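Local structure of beta-glucoside phosphorylase BglX (Unidentified, 5VQE) at residues Pro66-Arg71 against Gly103-Thr108; Glu303-Ser308 against Phe326-Glu331; Ser308-Ala313 against Leu337-Arg342; Ile392-Asp397 against Thr525-Tyr530; Asn513-Val518 against Ser554-Phe559. The protein probably cleaves beta-glucosides with phosphate to release glucose 1-phosphate, as a beta-glucoside phosphorylase of glycoside hydrolase family 3. One frame throughout, in Å; residues are numbered along the deposited sequence.

Interaction 1 (Pro66-Arg71 against Gly103-Thr108); sequences PFKAKR and GMEDGT
Pro66-Ala69 and Gly103-Asp106 run past each other with their directions 53° apart, and Glu105 N gives a nearly straight hydrogen bond of 2.9 Å to Phe67 O. The N-H reaches this oxygen from above the carbonyl plane. Pro66 CA makes a CA-H...O contact of 3.1 Å with Gly103 O, a buried oxygen that has no conventional hydrogen-bond partner in the model.

Met104 to Gly107 form a type I beta turn. Asp106 bends inward from this turn, its CG set between the backbone N and the carbonyl carbon (chi1 45°). OD1 can then use its syn lone pair to accept from Ala69 N at 2.9 Å. OD2 accepts from a water at 2.6 Å, and that water accepts from Lys70 N. Ala69 CB is also met by Met104 SD, at 3.5 Å. On the outer side, Lys68 and Glu105 lie alongside each other and point the same way. Their ends meet in a salt bridge of 3.6 Å between Lys68 NZ and Glu105 OE2.

Pro66-Arg71 runs from the loop after TIM-barrel strand 61-64 into the start of helix 69-82, and Gly103-Thr108 lies in the loop after strand 88-91. The Pro66 side chain is about 9 Å from the bound sugar. Asp106 brings a carboxylate to the N-terminal end of helix 69-82. The amides of the first helical turn, direct and through water, probably stabilise its negative charge.

Interaction 2 (Glu303-Ser308 against Phe326-Glu331); sequences EALPTS and FKALQE
Leu329 reaches from helix 322-335 into a shallow hollow on helix 301-310, formed by Leu305 and Pro306. The two helices belong to the TIM barrel and are joined in the chain through strand 316-317. Their short segments cross at -61°, with the axes 8.3 Å apart at closest approach.

The bump is the CD2 methyl of Leu329. It sits 3.8 Å from Pro306 N and 4.1 Å from Leu305 CB, so it touches backbone as much as side chain. CG of Leu329 stands anti to the carbonyl carbon (chi1 -72°), which swings this methyl toward the neighbouring helix. Beside it, Leu305 points across at the small Ala328. Here Leu305 CD1 comes within 4.3 Å of Ala328 CB, and the short side chain of the alanine leaves room for the leucine.

Helix 301-310 is kinked at Pro306, whose N has no bond to the turn before. In that same turn Glu303 O accepts from both Thr307 N and Thr307 OG1. Leu316 of strand 316-317 touches both Leu305 and Leu329, which links the helix pair to the barrel wall. The proline ring completes the fit from the side, with Pro306 CG 4.1 Å from Ala328 O.

Interaction 3 (Ser308-Ala313 against Leu337-Arg342); sequences SIQNGA and LLTHER
Gln310 and Arg342 reach across between the end of helix 301-310 and the start of helix 340-356. Gln310 OE1 accepts from Thr339 N at 2.9 Å, a fairly straight bond that arrives from above the amide's carbonyl plane. The Gln310 chain is bent at chi2 (61°), and its amide crosses Thr339 at about a right angle. A water joins the other arm of the amide back to the threonine: it accepts from Gln310 NE2 and hydrogen-bonds to Thr339 OG1. Thr339 is the N-cap of helix 340-356, and its OG1 accepts from Arg342 N at 3.0 Å.

Arg342 serves the C-terminal end of the other helix. Its NE donates to Ile309 O at 2.8 Å, with the oxygen in the guanidinium plane. Gly312 N reaches the same oxygen from the opposite face, within a Schellman motif. NH2 adds a weak bond of 2.9 Å to Ala313 O. Ile309 CG2 packs on Leu338 CD1 at 3.6 Å.

Outside the two segments, NH2 also pairs with Asp314 and NH1 with Glu345. The positive guanidinium thus lies at the C-terminal end of helix 301-310, where it adds a second donor to Ile309 O and a weak one to Ala313 O, and its charge is probably balanced by two acids. One helix end is closed by this side chain and the other by the threonine cap that Gln310 probably helps to position.

Interaction 4 (Ile392-Asp397 against Thr525-Tyr530); sequences ITLVKD and TYINAY
Ile527 packs between Ile392 and Leu394, where strands 393-397 and 525-528 pair antiparallel at one edge of the mixed sheet in the C-terminal alpha/beta domain. Its CG2 meets Ile392 CG2 at 3.5 Å, a tight fit, and its CG1 meets Leu394 CD2 at 3.8 Å. The isoleucine meets both partners at a slant. Ile527 CG2 stands anti to its own N, which also brings it against Thr393 O. An exchange of Ile527 for alanine would probably open a gap between Ile392 and Leu394 and leave their methyls without this partner.

Val395, at the bulge, points toward the other strand and lies alongside Tyr526, both side chains pointing the same way, with Val395 CB at the ring edge, 3.8 Å from Tyr526 CD2. Val395 CG2 also touches Asn528 ND2, an amide that donates to Pro514 O. At the end of the pair, Tyr530 OH is hydrogen-bonded to Thr393 OG1 at 2.8 Å, with the threonine oxygen near the plane of the Tyr530 ring. Thr393 OG1 is also bonded to Ser391 O.

The backbone carries a classic beta bulge. Val395 N and Lys396 N both donate to Tyr526 O, at 3.0 and 3.2 Å, and both lie in its carbonyl plane. Both amides of the bulge are thus satisfied by one acceptor while the edge strand takes in its extra residue.

Interaction 5 (Asn513-Val518 against Ser554-Phe559); sequences NPYHLV and SPVDPF
The Tyr515 ring has Pro514 CG over one face, 3.7 Å above the plane, and Asp557 O at its edge. Tyr515 CE2 is 3.3 Å from that oxygen. An Asx turn shapes each segment: Asn513 OD1 accepts from Tyr515 N, in a segment that ends in a 3-10 turn, and Asp557 OD1 from Phe559 N. They belong to the C-terminal alpha/beta domain and run almost in the same direction, 11° apart.

The far end of the ring crosses Val556 at about a right angle, but those atoms are modelled too close for their spacing to mean much. The hydroxyl is bonded to Asp152 of the barrel-containing part. A leucine in place of Tyr515 would probably leave Asp152 without this hydroxyl mate and the Asp557 carbonyl without the ring edge beside it.

Leu517 and Phe559 lie side by side and point the same way. Leu517 CD1 is 3.7 Å from Phe559 CE1, oblique to the ring. The Phe559 ring keeps Asp557 OD1 at its edge. Val395 of strand 393-397 touches Leu517, Pro558 and Phe559, placing the contact beside the sheet edge. A water closes the joint, donating to Pro514 O and Pro558 O, each at 2.7 Å, and accepting from Leu517 N at 3.0 Å.

Overall arrangement
From the N terminus, interaction 1 comes first and closes a loop of 31 intervening residues within the TIM barrel, joining the start of helix 69-82 to the loop after strand 88-91. Interactions 2 and 3 follow. Their segments alternate along the chain and share Ser308, so helix 301-310 is tied to helix 322-335 and then to helix 340-356. Their centres are 9 Å apart, and Pro306 packs on Leu338 between them. Interaction 4 makes the longest closure, 127 residues, pairing strands 393-397 and 525-528. Interaction 5 crosses it, joining two loops, and Thr393 packs on Ser554 between them. Interactions 2 and 3 lie across the chain's centre from 4 and 5.

Interaction 1 (Pro66-Arg71 against Gly103-Thr108)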
# COMPACT_ATOMS: atom_id res chain seq x y z
N PRO A 66 7.00 -0.83 -10.43
CA PRO A 66 7.39 0.56 -10.74
C PRO A 66 8.49 0.64 -11.79
O PRO A 66 9.64 0.25 -11.54
CB PRO A 66 7.87 1.11 -9.39
CG PRO A 66 7.41 0.15 -8.37
CD PRO A 66 7.32 -1.19 -9.04
N PHE A 67 8.13 1.10 -12.97
CA PHE A 67 9.10 1.56 -13.95
C PHE A 67 8.51 2.82 -14.59
O PHE A 67 7.53 3.38 -14.09
CB PHE A 67 9.45 0.43 -14.93
CG PHE A 67 8.27 -0.23 -15.58
CD1 PHE A 67 7.68 -1.35 -15.01
CD2 PHE A 67 7.78 0.24 -16.78
CE1 PHE A 67 6.60 -1.97 -15.61
CE2 PHE A 67 6.70 -0.38 -17.39
CZ PHE A 67 6.11 -1.48 -16.81
N LYS A 68 9.12 3.29 -15.67
CA LYS A 68 8.83 4.63 -16.16
C LYS A 68 7.46 4.71 -16.81
O LYS A 68 7.02 3.80 -17.51
CB LYS A 68 9.90 5.08 -17.15
CG LYS A 68 11.19 5.53 -16.49
CD LYS A 68 12.21 6.02 -17.51
CE LYS A 68 13.61 6.15 -16.91
NZ LYS A 68 14.24 4.81 -16.69
N ALA A 69 6.79 5.85 -16.59
CA ALA A 69 5.45 6.05 -17.13
C ALA A 69 5.40 5.83 -18.63
O ALA A 69 4.45 5.23 -19.15
CB ALA A 69 4.96 7.45 -16.79
N LYS A 70 6.41 6.32 -19.36
CA LYS A 70 6.39 6.16 -20.81
C LYS A 70 6.47 4.70 -21.21
O LYS A 70 5.84 4.29 -22.20
CB LYS A 70 7.54 6.96 -21.43
CG LYS A 70 7.90 6.53 -22.83
N ARG A 71 7.20 3.89 -20.45
CA ARG A 71 7.28 2.46 -20.73
C ARG A 71 5.97 1.76 -20.37
O ARG A 71 5.53 0.86 -21.10
CB ARG A 71 8.45 1.83 -19.97
CG ARG A 71 9.81 2.31 -20.46
CD ARG A 71 10.18 1.69 -21.79
NE ARG A 71 10.66 0.32 -21.64
CZ ARG A 71 11.04 -0.46 -22.66
NH1 ARG A 71 11.00 0.01 -23.90
NH2 ARG A 71 11.47 -1.69 -22.42
N GLY A 103 3.43 1.86 -7.82
CA GLY A 103 3.17 2.98 -8.70
C GLY A 103 4.15 2.99 -9.86
O GLY A 103 4.60 1.94 -10.32
N MET A 104 4.49 4.19 -10.32
CA MET A 104 5.44 4.34 -11.41
C MET A 104 6.68 5.08 -10.91
O MET A 104 6.64 5.79 -9.91
CB MET A 104 4.82 5.06 -12.61
CG MET A 104 4.24 6.42 -12.32
SD MET A 104 3.27 7.10 -13.70
CE MET A 104 1.91 5.96 -13.79
N GLU A 105 7.78 4.89 -11.63
CA GLU A 105 9.06 5.44 -11.20
C GLU A 105 9.03 6.97 -11.14
O GLU A 105 9.62 7.57 -10.24
CB GLU A 105 10.15 4.94 -12.14
CG GLU A 105 11.53 5.49 -11.87
CD GLU A 105 12.57 4.87 -12.79
OE1 GLU A 105 12.49 3.64 -13.00
OE2 GLU A 105 13.44 5.60 -13.30
N ASP A 106 8.35 7.61 -12.10
CA ASP A 106 8.42 9.06 -12.26
C ASP A 106 7.07 9.76 -12.08
O ASP A 106 6.88 10.87 -12.59
CB ASP A 106 9.01 9.41 -13.63
CG ASP A 106 8.43 8.57 -14.75
OD1 ASP A 106 7.57 7.70 -14.47
OD2 ASP A 106 8.85 8.78 -15.91
N GLY A 107 6.14 9.15 -11.35
CA GLY A 107 4.90 9.83 -11.00
C GLY A 107 5.07 10.74 -9.79
O GLY A 107 6.15 10.90 -9.23
N THR A 108 3.95 11.32 -9.37
CA THR A 108 3.93 12.22 -8.22
C THR A 108 3.80 11.44 -6.92
O THR A 108 2.80 10.76 -6.70
CB THR A 108 2.78 13.22 -8.33
OG1 THR A 108 2.86 13.93 -9.58
CG2 THR A 108 2.83 14.22 -7.19
O HOH W 1 8.32 8.26 -18.42

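Interaction 2 (Glu303-Ser308 against Phe326-Glu331)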
# COMPACT_ATOMS: atom_id res chain seq x y z
N GLU A 303 -2.44 -28.20 -4.86
CA GLU A 303 -3.80 -28.15 -4.35
C GLU A 303 -4.28 -26.72 -4.12
O GLU A 303 -5.47 -26.44 -4.29
CB GLU A 303 -3.90 -28.92 -3.02
CG GLU A 303 -3.63 -30.41 -3.10
CD GLU A 303 -3.39 -31.03 -1.72
OE1 GLU A 303 -3.66 -30.35 -0.70
OE2 GLU A 303 -2.93 -32.19 -1.66
N ALA A 304 -3.37 -25.82 -3.72
CA ALA A 304 -3.78 -24.50 -3.25
C ALA A 304 -4.39 -23.67 -4.36
O ALA A 304 -5.43 -23.02 -4.17
CB ALA A 304 -2.59 -23.76 -2.64
N LEU A 305 -3.76 -23.66 -5.53
CA LEU A 305 -4.19 -22.74 -6.59
C LEU A 305 -5.64 -22.98 -7.00
O LEU A 305 -6.42 -22.01 -6.98
CB LEU A 305 -3.21 -22.83 -7.77
CG LEU A 305 -1.76 -22.44 -7.41
CD1 LEU A 305 -0.82 -22.58 -8.59
CD2 LEU A 305 -1.65 -21.00 -6.87
N PRO A 306 -6.07 -24.19 -7.35
CA PRO A 306 -7.50 -24.37 -7.65
C PRO A 306 -8.37 -24.22 -6.43
O PRO A 306 -9.53 -23.79 -6.56
CB PRO A 306 -7.56 -25.79 -8.22
CG PRO A 306 -6.36 -26.49 -7.66
CD PRO A 306 -5.30 -25.44 -7.54
N THR A 307 -7.86 -24.53 -5.24
CA THR A 307 -8.68 -24.43 -4.03
C THR A 307 -9.01 -22.98 -3.72
O THR A 307 -10.12 -22.68 -3.26
CB THR A 307 -7.96 -25.09 -2.85
OG1 THR A 307 -7.88 -26.51 -3.07
CG2 THR A 307 -8.69 -24.83 -1.54
N SER A 308 -8.07 -22.05 -3.94
CA SER A 308 -8.40 -20.64 -3.74
C SER A 308 -9.61 -20.26 -4.57
O SER A 308 -10.54 -19.62 -4.07
CB SER A 308 -7.21 -19.74 -4.10
OG SER A 308 -6.15 -19.88 -3.18
N PHE A 326 -0.01 -23.24 -14.00
CA PHE A 326 -1.12 -23.43 -14.93
C PHE A 326 -1.49 -24.90 -15.02
O PHE A 326 -2.68 -25.24 -15.06
CB PHE A 326 -0.76 -22.89 -16.31
CG PHE A 326 -1.94 -22.81 -17.24
CD1 PHE A 326 -2.95 -21.90 -17.00
CD2 PHE A 326 -2.04 -23.65 -18.33
CE1 PHE A 326 -4.04 -21.81 -17.85
CE2 PHE A 326 -3.14 -23.57 -19.19
CZ PHE A 326 -4.14 -22.65 -18.95
N LYS A 327 -0.49 -25.79 -15.04
CA LYS A 327 -0.76 -27.22 -15.00
C LYS A 327 -1.54 -27.61 -13.75
O LYS A 327 -2.43 -28.46 -13.81
CB LYS A 327 0.55 -27.99 -15.09
CG LYS A 327 0.46 -29.47 -14.78
CD LYS A 327 1.74 -30.19 -15.20
CE LYS A 327 1.81 -31.62 -14.67
NZ LYS A 327 3.17 -32.23 -14.88
N ALA A 328 -1.22 -27.00 -12.61
CA ALA A 328 -1.97 -27.27 -11.39
C ALA A 328 -3.44 -26.88 -11.54
O ALA A 328 -4.33 -27.59 -11.06
CB ALA A 328 -1.36 -26.53 -10.20
N LEU A 329 -3.70 -25.76 -12.20
CA LEU A 329 -5.08 -25.36 -12.44
C LEU A 329 -5.77 -26.31 -13.42
O LEU A 329 -6.93 -26.68 -13.21
CB LEU A 329 -5.13 -23.92 -12.96
CG LEU A 329 -4.81 -22.83 -11.95
CD1 LEU A 329 -4.67 -21.51 -12.69
CD2 LEU A 329 -5.86 -22.72 -10.88
N GLN A 330 -5.08 -26.70 -14.48
CA GLN A 330 -5.67 -27.65 -15.42
C GLN A 330 -6.06 -28.94 -14.71
O GLN A 330 -7.16 -29.47 -14.91
CB GLN A 330 -4.70 -27.96 -16.56
CG GLN A 330 -4.41 -26.83 -17.53
CD GLN A 330 -3.36 -27.22 -18.55
OE1 GLN A 330 -2.31 -27.76 -18.19
NE2 GLN A 330 -3.64 -26.98 -19.82
N GLU A 331 -5.15 -29.46 -13.89
CA GLU A 331 -5.40 -30.73 -13.21
C GLU A 331 -6.43 -30.58 -12.10
O GLU A 331 -7.22 -31.50 -11.88
CB GLU A 331 -4.08 -31.28 -12.67
CG GLU A 331 -3.17 -31.75 -13.80
CD GLU A 331 -1.81 -32.24 -13.34
OE1 GLU A 331 -1.56 -32.24 -12.11
OE2 GLU A 331 -1.01 -32.63 -14.21

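Interaction 3 (Ser308-Ala313 against Leu337-Arg342)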
# COMPACT_ATOMS: atom_id res chain seq x y z
N SER A 308 -8.07 -22.05 -3.94
CA SER A 308 -8.40 -20.64 -3.74
C SER A 308 -9.61 -20.26 -4.57
O SER A 308 -10.54 -19.62 -4.07
CB SER A 308 -7.21 -19.74 -4.10
OG SER A 308 -6.15 -19.88 -3.18
N ILE A 309 -9.63 -20.66 -5.84
CA ILE A 309 -10.74 -20.31 -6.72
C ILE A 309 -12.01 -21.00 -6.25
O ILE A 309 -13.08 -20.38 -6.16
CB ILE A 309 -10.41 -20.66 -8.18
CG1 ILE A 309 -9.11 -19.98 -8.63
CG2 ILE A 309 -11.56 -20.26 -9.08
CD1 ILE A 309 -9.11 -18.46 -8.50
N GLN A 310 -11.93 -22.31 -5.98
CA GLN A 310 -13.10 -23.05 -5.52
C GLN A 310 -13.69 -22.42 -4.26
O GLN A 310 -14.92 -22.39 -4.10
CB GLN A 310 -12.74 -24.51 -5.27
CG GLN A 310 -13.95 -25.39 -4.92
CD GLN A 310 -14.98 -25.45 -6.02
OE1 GLN A 310 -14.66 -25.33 -7.21
NE2 GLN A 310 -16.23 -25.63 -5.64
N ASN A 311 -12.84 -21.92 -3.37
CA ASN A 311 -13.31 -21.43 -2.08
C ASN A 311 -13.72 -19.96 -2.12
O ASN A 311 -14.09 -19.41 -1.07
CB ASN A 311 -12.25 -21.67 -1.01
CG ASN A 311 -12.14 -23.13 -0.62
OD1 ASN A 311 -12.84 -23.98 -1.17
ND2 ASN A 311 -11.25 -23.45 0.31
N GLY A 312 -13.67 -19.31 -3.28
CA GLY A 312 -14.30 -18.01 -3.41
C GLY A 312 -13.49 -16.92 -4.08
O GLY A 312 -14.04 -15.85 -4.38
N ALA A 313 -12.21 -17.15 -4.31
CA ALA A 313 -11.40 -16.19 -5.05
C ALA A 313 -11.73 -16.25 -6.53
O ALA A 313 -11.93 -17.33 -7.09
CB ALA A 313 -9.91 -16.46 -4.83
N LEU A 337 -10.95 -30.57 -7.94
CA LEU A 337 -10.62 -29.57 -6.92
C LEU A 337 -11.25 -28.23 -7.25
O LEU A 337 -11.57 -27.44 -6.35
CB LEU A 337 -9.10 -29.41 -6.80
CG LEU A 337 -8.40 -30.26 -5.75
CD1 LEU A 337 -8.92 -31.69 -5.72
CD2 LEU A 337 -6.92 -30.24 -6.04
N LEU A 338 -11.43 -27.95 -8.53
CA LEU A 338 -12.13 -26.76 -9.01
C LEU A 338 -13.24 -27.24 -9.93
O LEU A 338 -12.98 -28.01 -10.86
CB LEU A 338 -11.18 -25.83 -9.76
CG LEU A 338 -11.81 -24.67 -10.54
CD1 LEU A 338 -12.53 -23.72 -9.61
CD2 LEU A 338 -10.76 -23.94 -11.34
N THR A 339 -14.46 -26.81 -9.66
CA THR A 339 -15.57 -27.23 -10.50
C THR A 339 -15.69 -26.33 -11.73
O THR A 339 -15.31 -25.16 -11.71
CB THR A 339 -16.89 -27.20 -9.71
OG1 THR A 339 -17.23 -25.85 -9.40
CG2 THR A 339 -16.75 -28.00 -8.42
N HIS A 340 -16.20 -26.92 -12.81
CA HIS A 340 -16.46 -26.15 -14.03
C HIS A 340 -17.47 -25.05 -13.77
O HIS A 340 -17.42 -24.00 -14.43
CB HIS A 340 -16.97 -27.07 -15.14
CG HIS A 340 -15.92 -27.97 -15.70
ND1 HIS A 340 -15.26 -27.70 -16.88
CD2 HIS A 340 -15.39 -29.13 -15.23
CE1 HIS A 340 -14.38 -28.65 -17.12
NE2 HIS A 340 -14.44 -29.53 -16.14
N GLU A 341 -18.38 -25.27 -12.83
CA GLU A 341 -19.41 -24.28 -12.55
C GLU A 341 -18.84 -23.09 -11.79
O GLU A 341 -19.21 -21.94 -12.05
CB GLU A 341 -20.55 -24.95 -11.77
CG GLU A 341 -21.36 -25.97 -12.60
CD GLU A 341 -20.72 -27.37 -12.72
OE1 GLU A 341 -19.71 -27.66 -12.05
OE2 GLU A 341 -21.25 -28.18 -13.51
N ARG A 342 -17.91 -23.35 -10.87
CA ARG A 342 -17.24 -22.26 -10.17
C ARG A 342 -16.25 -21.54 -11.09
O ARG A 342 -16.08 -20.32 -10.99
CB ARG A 342 -16.55 -22.84 -8.94
CG ARG A 342 -15.73 -21.87 -8.15
CD ARG A 342 -16.52 -20.76 -7.47
NE ARG A 342 -15.58 -19.68 -7.22
CZ ARG A 342 -15.75 -18.40 -7.54
NH1 ARG A 342 -16.89 -17.97 -8.07
NH2 ARG A 342 -14.78 -17.54 -7.29
O HOH W 2 -19.01 -25.57 -7.19

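Interaction 4 (Ile392-Asp397 against Thr525-Tyr530)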
# COMPACT_ATOMS: atom_id res chain seq x y z
N ILE A 392 2.07 17.37 9.06
CA ILE A 392 3.19 17.24 9.98
C ILE A 392 2.73 17.51 11.40
O ILE A 392 2.02 18.50 11.66
CB ILE A 392 4.35 18.15 9.54
CG1 ILE A 392 4.82 17.74 8.15
CG2 ILE A 392 5.51 18.07 10.55
CD1 ILE A 392 5.93 18.60 7.58
N THR A 393 3.11 16.63 12.33
CA THR A 393 2.51 16.57 13.65
C THR A 393 3.57 16.80 14.72
O THR A 393 4.55 16.05 14.80
CB THR A 393 1.83 15.22 13.88
OG1 THR A 393 0.90 14.97 12.83
CG2 THR A 393 1.11 15.21 15.22
N LEU A 394 3.36 17.83 15.54
CA LEU A 394 4.19 18.06 16.73
C LEU A 394 3.67 17.15 17.84
O LEU A 394 2.61 17.41 18.41
CB LEU A 394 4.11 19.53 17.13
CG LEU A 394 5.34 20.28 17.64
CD1 LEU A 394 4.91 21.41 18.59
CD2 LEU A 394 6.36 19.38 18.30
N VAL A 395 4.41 16.08 18.15
CA VAL A 395 3.93 15.07 19.10
C VAL A 395 4.33 15.41 20.52
O VAL A 395 3.53 15.32 21.45
CB VAL A 395 4.48 13.68 18.70
CG1 VAL A 395 4.01 12.60 19.69
CG2 VAL A 395 4.06 13.32 17.29
N LYS A 396 5.60 15.77 20.71
CA LYS A 396 6.17 15.99 22.03
C LYS A 396 7.02 17.24 21.93
O LYS A 396 7.83 17.37 21.01
CB LYS A 396 7.01 14.77 22.46
CG LYS A 396 7.54 14.81 23.87
CD LYS A 396 8.28 13.50 24.18
CE LYS A 396 8.93 13.53 25.55
NZ LYS A 396 9.67 12.27 25.81
N ASP A 397 6.79 18.18 22.85
CA ASP A 397 7.39 19.50 22.79
C ASP A 397 7.71 19.95 24.22
O ASP A 397 7.17 20.91 24.74
CB ASP A 397 6.43 20.47 22.10
CG ASP A 397 7.01 21.86 21.92
OD1 ASP A 397 6.22 22.83 21.96
OD2 ASP A 397 8.24 21.99 21.73
N THR A 525 11.78 16.54 22.17
CA THR A 525 11.03 17.14 21.08
C THR A 525 10.98 16.15 19.93
O THR A 525 12.02 15.71 19.44
CB THR A 525 11.65 18.47 20.62
OG1 THR A 525 11.86 19.31 21.77
CG2 THR A 525 10.73 19.20 19.66
N TYR A 526 9.77 15.78 19.51
CA TYR A 526 9.55 14.70 18.55
C TYR A 526 8.44 15.10 17.60
O TYR A 526 7.38 15.55 18.05
CB TYR A 526 9.19 13.39 19.27
CG TYR A 526 8.97 12.22 18.34
CD1 TYR A 526 10.00 11.36 18.01
CD2 TYR A 526 7.72 11.98 17.78
CE1 TYR A 526 9.80 10.29 17.14
CE2 TYR A 526 7.51 10.92 16.92
CZ TYR A 526 8.56 10.08 16.60
OH TYR A 526 8.36 9.01 15.74
N ILE A 527 8.69 14.94 16.30
CA ILE A 527 7.74 15.33 15.26
C ILE A 527 7.58 14.16 14.30
O ILE A 527 8.57 13.56 13.86
CB ILE A 527 8.21 16.59 14.50
CG1 ILE A 527 8.27 17.79 15.45
CG2 ILE A 527 7.25 16.92 13.35
CD1 ILE A 527 9.15 18.92 14.95
N ASN A 528 6.33 13.84 13.96
CA ASN A 528 6.01 12.84 12.95
C ASN A 528 5.61 13.54 11.66
O ASN A 528 4.72 14.39 11.66
CB ASN A 528 4.88 11.93 13.42
CG ASN A 528 5.36 10.75 14.23
OD1 ASN A 528 6.49 10.28 14.06
ND2 ASN A 528 4.50 10.24 15.10
N ALA A 529 6.27 13.16 10.55
CA ALA A 529 5.95 13.68 9.23
C ALA A 529 5.40 12.63 8.27
O ALA A 529 4.87 13.00 7.22
CB ALA A 529 7.18 14.34 8.61
N TYR A 530 5.55 11.34 8.59
CA TYR A 530 4.87 10.22 7.93
C TYR A 530 5.36 9.91 6.52
O TYR A 530 5.14 8.80 6.02
CB TYR A 530 3.36 10.45 7.87
CG TYR A 530 2.71 10.91 9.15
CD1 TYR A 530 2.50 10.03 10.20
CD2 TYR A 530 2.29 12.22 9.30
CE1 TYR A 530 1.90 10.44 11.37
CE2 TYR A 530 1.69 12.65 10.46
CZ TYR A 530 1.50 11.76 11.50
OH TYR A 530 0.90 12.18 12.66

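Interaction 5 (Asn513-Val518 against Ser554-Phe559)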
# COMPACT_ATOMS: atom_id res chain seq x y z
N ASN A 513 7.90 5.97 10.10
CA ASN A 513 7.30 5.25 11.22
C ASN A 513 6.87 6.23 12.32
O ASN A 513 7.72 6.99 12.82
CB ASN A 513 8.30 4.23 11.76
CG ASN A 513 7.72 3.33 12.84
OD1 ASN A 513 6.64 3.57 13.36
ND2 ASN A 513 8.46 2.28 13.19
N PRO A 514 5.60 6.26 12.71
CA PRO A 514 5.16 7.21 13.74
C PRO A 514 5.45 6.79 15.16
O PRO A 514 5.15 7.55 16.09
CB PRO A 514 3.64 7.28 13.50
CG PRO A 514 3.33 5.87 13.06
CD PRO A 514 4.47 5.47 12.18
N TYR A 515 6.03 5.60 15.37
CA TYR A 515 6.18 5.03 16.70
C TYR A 515 7.62 5.09 17.22
O TYR A 515 7.96 4.34 18.15
CB TYR A 515 5.70 3.59 16.71
CG TYR A 515 4.26 3.43 16.29
CD1 TYR A 515 3.93 2.73 15.15
CD2 TYR A 515 3.24 3.99 17.04
CE1 TYR A 515 2.61 2.58 14.77
CE2 TYR A 515 1.93 3.85 16.67
CZ TYR A 515 1.61 3.15 15.53
OH TYR A 515 0.29 3.02 15.16
N HIS A 516 8.48 5.94 16.65
CA HIS A 516 9.89 5.88 17.02
C HIS A 516 10.15 6.30 18.46
O HIS A 516 11.24 6.01 18.98
CB HIS A 516 10.73 6.73 16.06
CG HIS A 516 11.05 6.05 14.77
ND1 HIS A 516 11.41 4.72 14.70
CD2 HIS A 516 11.06 6.51 13.50
CE1 HIS A 516 11.63 4.40 13.44
NE2 HIS A 516 11.43 5.47 12.69
N LEU A 517 9.21 6.96 19.13
CA LEU A 517 9.39 7.17 20.56
C LEU A 517 9.56 5.86 21.32
O LEU A 517 9.99 5.89 22.48
CB LEU A 517 8.21 7.97 21.13
CG LEU A 517 8.22 9.48 20.85
CD1 LEU A 517 6.92 10.12 21.28
CD2 LEU A 517 9.41 10.19 21.53
N VAL A 518 9.23 4.72 20.70
CA VAL A 518 9.51 3.41 21.29
C VAL A 518 11.01 3.24 21.52
O VAL A 518 11.44 2.69 22.54
CB VAL A 518 8.96 2.29 20.39
CG1 VAL A 518 9.56 0.92 20.76
CG2 VAL A 518 7.45 2.23 20.47
N SER A 554 -2.25 13.41 15.23
CA SER A 554 -1.85 12.01 15.19
C SER A 554 -3.06 11.11 14.91
O SER A 554 -4.04 11.15 15.67
CB SER A 554 -1.22 11.62 16.53
OG SER A 554 -0.00 12.31 16.72
N PRO A 555 -3.05 10.32 13.84
CA PRO A 555 -4.14 9.36 13.58
C PRO A 555 -3.96 8.02 14.26
O PRO A 555 -4.68 7.07 13.94
CB PRO A 555 -4.07 9.20 12.05
CG PRO A 555 -2.60 9.29 11.76
CD PRO A 555 -2.01 10.25 12.78
N VAL A 556 -3.00 7.98 15.19
CA VAL A 556 -2.54 6.78 15.87
C VAL A 556 -2.01 7.27 17.22
O VAL A 556 -1.78 8.47 17.40
CB VAL A 556 -1.46 6.12 14.98
CG1 VAL A 556 -0.17 5.92 15.71
CG2 VAL A 556 -1.98 4.86 14.33
N ASP A 557 -1.84 6.36 18.18
CA ASP A 557 -1.20 6.73 19.44
C ASP A 557 0.31 6.64 19.27
O ASP A 557 0.86 5.54 19.27
CB ASP A 557 -1.64 5.82 20.59
CG ASP A 557 -0.92 6.14 21.90
OD1 ASP A 557 -0.37 7.26 22.03
OD2 ASP A 557 -0.88 5.27 22.79
N PRO A 558 1.02 7.77 19.13
CA PRO A 558 2.46 7.68 18.86
C PRO A 558 3.26 7.16 20.03
O PRO A 558 4.42 6.75 19.83
CB PRO A 558 2.85 9.13 18.52
CG PRO A 558 1.82 9.96 19.18
CD PRO A 558 0.55 9.16 19.21
N PHE A 559 2.69 7.14 21.23
CA PHE A 559 3.42 6.66 22.39
C PHE A 559 3.35 5.15 22.55
O PHE A 559 4.16 4.58 23.28
CB PHE A 559 2.89 7.38 23.64
CG PHE A 559 3.01 8.87 23.54
CD1 PHE A 559 4.20 9.50 23.87
CD2 PHE A 559 1.96 9.64 23.08
CE1 PHE A 559 4.32 10.87 23.77
CE2 PHE A 559 2.07 11.01 22.98
CZ PHE A 559 3.26 11.63 23.32
O HOH W 3 6.43 7.82 18.47